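Local coordinates for protein MIPZ (PDB 2XJ9) that is an ATPase that probably positions the division plane of Caulobacter crescentus, dimerising, binding the nucleoid and inhibiting cell division, at residues A57-N61 and K62-L66; H24-T27 and A28-G32. The protein carries 1 engineered substitution. One frame throughout, in Å; residues are numbered along the deposited sequence.

Interaction 1: A57-N61 and K62-L66; sequences AWLDN and KKIEL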
# COMPACT_ATOMS: atom_id res chain seq x y z
N ALA A 57 22.38 9.55 8.44
CA ALA A 57 23.41 9.76 7.43
C ALA A 57 23.46 11.17 6.88
O ALA A 57 24.53 11.65 6.54
CB ALA A 57 23.24 8.78 6.30
N TRP A 58 22.31 11.83 6.79
CA TRP A 58 22.24 13.19 6.25
C TRP A 58 22.71 14.28 7.23
O TRP A 58 23.63 15.05 6.92
CB TRP A 58 20.82 13.50 5.76
CG TRP A 58 20.73 14.82 5.06
CD1 TRP A 58 20.89 15.06 3.73
CD2 TRP A 58 20.47 16.10 5.66
NE1 TRP A 58 20.74 16.39 3.46
CE2 TRP A 58 20.48 17.05 4.62
CE3 TRP A 58 20.22 16.53 6.96
CZ2 TRP A 58 20.26 18.41 4.85
CZ3 TRP A 58 19.99 17.88 7.19
CH2 TRP A 58 20.01 18.80 6.14
N LEU A 59 22.09 14.34 8.41
CA LEU A 59 22.53 15.26 9.47
C LEU A 59 24.02 15.16 9.71
O LEU A 59 24.73 16.16 9.84
CB LEU A 59 21.81 14.96 10.78
CG LEU A 59 20.34 15.35 10.89
CD1 LEU A 59 19.72 14.76 12.13
CD2 LEU A 59 20.22 16.85 10.91
N ASP A 60 24.50 13.93 9.79
CA ASP A 60 25.92 13.67 9.88
C ASP A 60 26.70 14.42 8.78
O ASP A 60 27.51 15.30 9.07
CB ASP A 60 26.17 12.17 9.81
CG ASP A 60 27.64 11.82 9.83
OD1 ASP A 60 28.42 12.49 9.11
OD2 ASP A 60 28.00 10.86 10.55
N ASN A 61 26.46 14.08 7.51
CA ASN A 61 27.15 14.73 6.41
C ASN A 61 27.10 16.26 6.42
O ASN A 61 28.14 16.91 6.22
CB ASN A 61 26.65 14.21 5.07
CG ASN A 61 27.43 14.79 3.92
OD1 ASN A 61 26.94 15.67 3.19
ND2 ASN A 61 28.66 14.32 3.74
N LYS A 62 25.92 16.85 6.64
CA LYS A 62 25.78 18.32 6.66
C LYS A 62 26.25 18.92 7.98
O LYS A 62 26.36 20.14 8.12
CB LYS A 62 24.34 18.78 6.36
CG LYS A 62 23.82 18.42 4.99
CD LYS A 62 24.96 18.36 4.01
CE LYS A 62 24.43 18.24 2.59
NZ LYS A 62 23.47 19.35 2.30
N LYS A 63 26.53 18.06 8.95
CA LYS A 63 27.06 18.47 10.26
C LYS A 63 26.15 19.41 11.04
O LYS A 63 26.59 20.07 11.98
CB LYS A 63 28.45 19.10 10.11
CG LYS A 63 29.49 18.16 9.52
CD LYS A 63 29.85 17.04 10.48
CE LYS A 63 30.80 17.54 11.55
NZ LYS A 63 31.31 16.44 12.42
N ILE A 64 24.88 19.47 10.66
CA ILE A 64 23.93 20.24 11.44
C ILE A 64 23.27 19.32 12.47
O ILE A 64 23.52 18.11 12.49
CB ILE A 64 22.89 20.99 10.55
CG1 ILE A 64 21.49 20.48 10.82
CG2 ILE A 64 23.25 20.86 9.05
CD1 ILE A 64 20.44 21.29 10.11
N GLU A 65 22.47 19.89 13.37
CA GLU A 65 21.89 19.10 14.45
C GLU A 65 20.38 19.25 14.56
O GLU A 65 19.83 20.36 14.50
CB GLU A 65 22.52 19.46 15.80
CG GLU A 65 24.01 19.18 15.89
CD GLU A 65 24.43 18.79 17.30
OE1 GLU A 65 25.18 19.57 17.94
OE2 GLU A 65 24.03 17.70 17.76
N LEU A 66 19.71 18.12 14.72
CA LEU A 66 18.27 18.11 14.80
C LEU A 66 17.91 16.95 15.67
O LEU A 66 18.69 16.01 15.83
CB LEU A 66 17.64 17.93 13.42
CG LEU A 66 17.83 19.04 12.38
CD1 LEU A 66 17.27 18.59 11.06
CD2 LEU A 66 17.16 20.33 12.82
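The backbone N of Lys-63 is drawn to two carbonyls at once where the helix runs out: it donates a bond to Asp-60 O at 2.9 Å and a weak, strongly bent one to Leu-59 O. Its approach to Asp-60 O is from above the carbonyl plane, as the chain turns off the helical path. Lys-63 takes that turn with a positive phi of 61°, the left-handed step with which many helices end. One residue earlier the pattern is still regular, Lys-62 N donating almost straight to Trp-58 O at 2.9 Å.

Side chains follow the same turn on two fronts. With CG anti to its own N (chi1 -174°), Trp-58 sets its indole beside the next turn, where Lys-62 CG lies over one face in a CH-pi contact, 3.8 Å from the centroid of the six-membered ring. The contact is made by this one methylene, offset toward the ring's rim, and the chain bends beyond CG, bringing its CD near Asn-61 OD1. On the second front Leu-59 sends CD2 to meet the chain as it leaves the helix: it packs on Ile-64 CG1 at 3.8 Å and on CG and CD1 of Leu-66, the two leucines crossing at about a right angle. The loop after the helix is in this way tied to Leu-59 by apolar contacts.

The whole turn closes helix 47-62 and starts the loop leading to strand 70-72, at one margin of the parallel sheet. Phe-230 meets the Trp-58 ring from the same chain, and Pro-148 of the second subunit packs on Trp-58.

Interaction 2: H24-T27 and A28-G32; sequences HLVT and ALLYG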
# COMPACT_ATOMS: atom_id res chain seq x y z
N HIS A 24 5.90 11.44 10.56
CA HIS A 24 5.56 12.83 10.84
C HIS A 24 5.10 13.00 12.30
O HIS A 24 5.34 14.04 12.91
CB HIS A 24 4.51 13.35 9.86
CG HIS A 24 5.02 13.53 8.45
ND1 HIS A 24 5.39 14.75 7.94
CD2 HIS A 24 5.18 12.64 7.44
CE1 HIS A 24 5.77 14.61 6.68
NE2 HIS A 24 5.65 13.34 6.35
N LEU A 25 4.45 11.97 12.85
CA LEU A 25 4.14 11.94 14.28
C LEU A 25 5.40 11.99 15.12
O LEU A 25 5.51 12.81 16.02
CB LEU A 25 3.34 10.70 14.68
CG LEU A 25 1.90 11.11 14.89
CD1 LEU A 25 1.69 12.36 14.09
CD2 LEU A 25 0.89 10.06 14.47
N VAL A 26 6.33 11.09 14.87
CA VAL A 26 7.60 11.11 15.58
C VAL A 26 8.24 12.48 15.49
O VAL A 26 8.60 13.09 16.49
CB VAL A 26 8.56 10.11 14.98
CG1 VAL A 26 9.95 10.34 15.52
CG2 VAL A 26 8.08 8.74 15.27
N THR A 27 8.38 12.97 14.27
CA THR A 27 9.06 14.23 14.05
C THR A 27 8.38 15.40 14.77
O THR A 27 9.04 16.27 15.27
CB THR A 27 9.22 14.51 12.54
OG1 THR A 27 10.56 14.93 12.30
CG2 THR A 27 8.23 15.59 12.07
N ALA A 28 7.05 15.42 14.83
CA ALA A 28 6.34 16.47 15.55
C ALA A 28 6.58 16.37 17.05
O ALA A 28 6.84 17.37 17.71
CB ALA A 28 4.85 16.40 15.26
N LEU A 29 6.48 15.16 17.59
CA LEU A 29 6.75 14.89 19.01
C LEU A 29 8.15 15.32 19.42
O LEU A 29 8.31 16.14 20.31
CB LEU A 29 6.53 13.42 19.34
CG LEU A 29 5.06 13.06 19.29
CD1 LEU A 29 4.84 11.59 19.28
CD2 LEU A 29 4.35 13.69 20.47
N LEU A 30 9.15 14.76 18.78
CA LEU A 30 10.50 15.26 18.97
C LEU A 30 10.56 16.79 19.17
O LEU A 30 11.22 17.26 20.11
CB LEU A 30 11.37 14.85 17.78
CG LEU A 30 12.26 13.66 18.05
CD1 LEU A 30 11.63 12.77 19.10
CD2 LEU A 30 12.56 12.91 16.76
N TYR A 31 9.87 17.54 18.30
CA TYR A 31 9.91 19.00 18.31
C TYR A 31 8.96 19.60 19.33
O TYR A 31 8.84 20.83 19.44
CB TYR A 31 9.62 19.58 16.93
CG TYR A 31 10.83 19.67 16.01
CD1 TYR A 31 11.09 18.68 15.06
CD2 TYR A 31 11.70 20.74 16.08
CE1 TYR A 31 12.19 18.75 14.22
CE2 TYR A 31 12.81 20.83 15.23
CZ TYR A 31 13.06 19.83 14.31
OH TYR A 31 14.15 19.91 13.48
N GLY A 32 8.26 18.75 20.07
CA GLY A 32 7.46 19.19 21.19
C GLY A 32 8.16 18.83 22.49
O GLY A 32 7.53 18.69 23.54
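Helix 18-30, which follows the P-loop, closes with two turns in which His-24 to Thr-27 are bonded to Ala-28 to Tyr-31 in regular i to i+4 steps. Leu-29 N gives the straightest of these bonds, 3.0 Å to Leu-25 O at 173°, and Leu-30 N donates to Val-26 O at 2.9 Å. The ladder fades at its end: Tyr-31 N reaches Thr-27 O only weakly, at 3.4 Å. That same oxygen lies in the plane of the Tyr-31 ring, at its edge beside CD1, while the phenol OH is hydrogen-bonded to Asp-236.

Val-26 and Leu-30, one turn apart, lie side by side and point the same way. Val-26 holds CG1 opposite its backbone N (chi1 168°), and this methyl meets Leu-30 CD2 at 3.9 Å. Both side chains also touch Val-36 of strand 36-40. Putting an alanine at Leu-30 would probably open a gap beside Val-26 CG1 and remove one of the leucines that touch Val-36. On another flank, Leu-25 and Ala-28 pack on helix 249-263. Strand 5-9, helix 18-30 and strand 36-40 form a beta-alpha-beta crossover, the two strands parallel with 106-110 between them in the sheet, as is typical of P-loop NTPases.

Both interactions show a helix being brought to its end, but in unlike surroundings. Interaction 2 is mostly core: largely buried, chiefly aliphatic residues press the helix after the P-loop onto the central sheet and helix 249-263. Interaction 1 lies farther from the middle of the chain and is largely surface, mixing lysine and asparagine with a few inward hydrophobic groups, and it borders the second subunit. Their centres are about 18 Å apart, yet the two regions touch through Leu-66 and Tyr-31, both beside Asp-236. Their parent helices touch too, Val-26 resting on Phe-52 and Thr-27 on Arg-55.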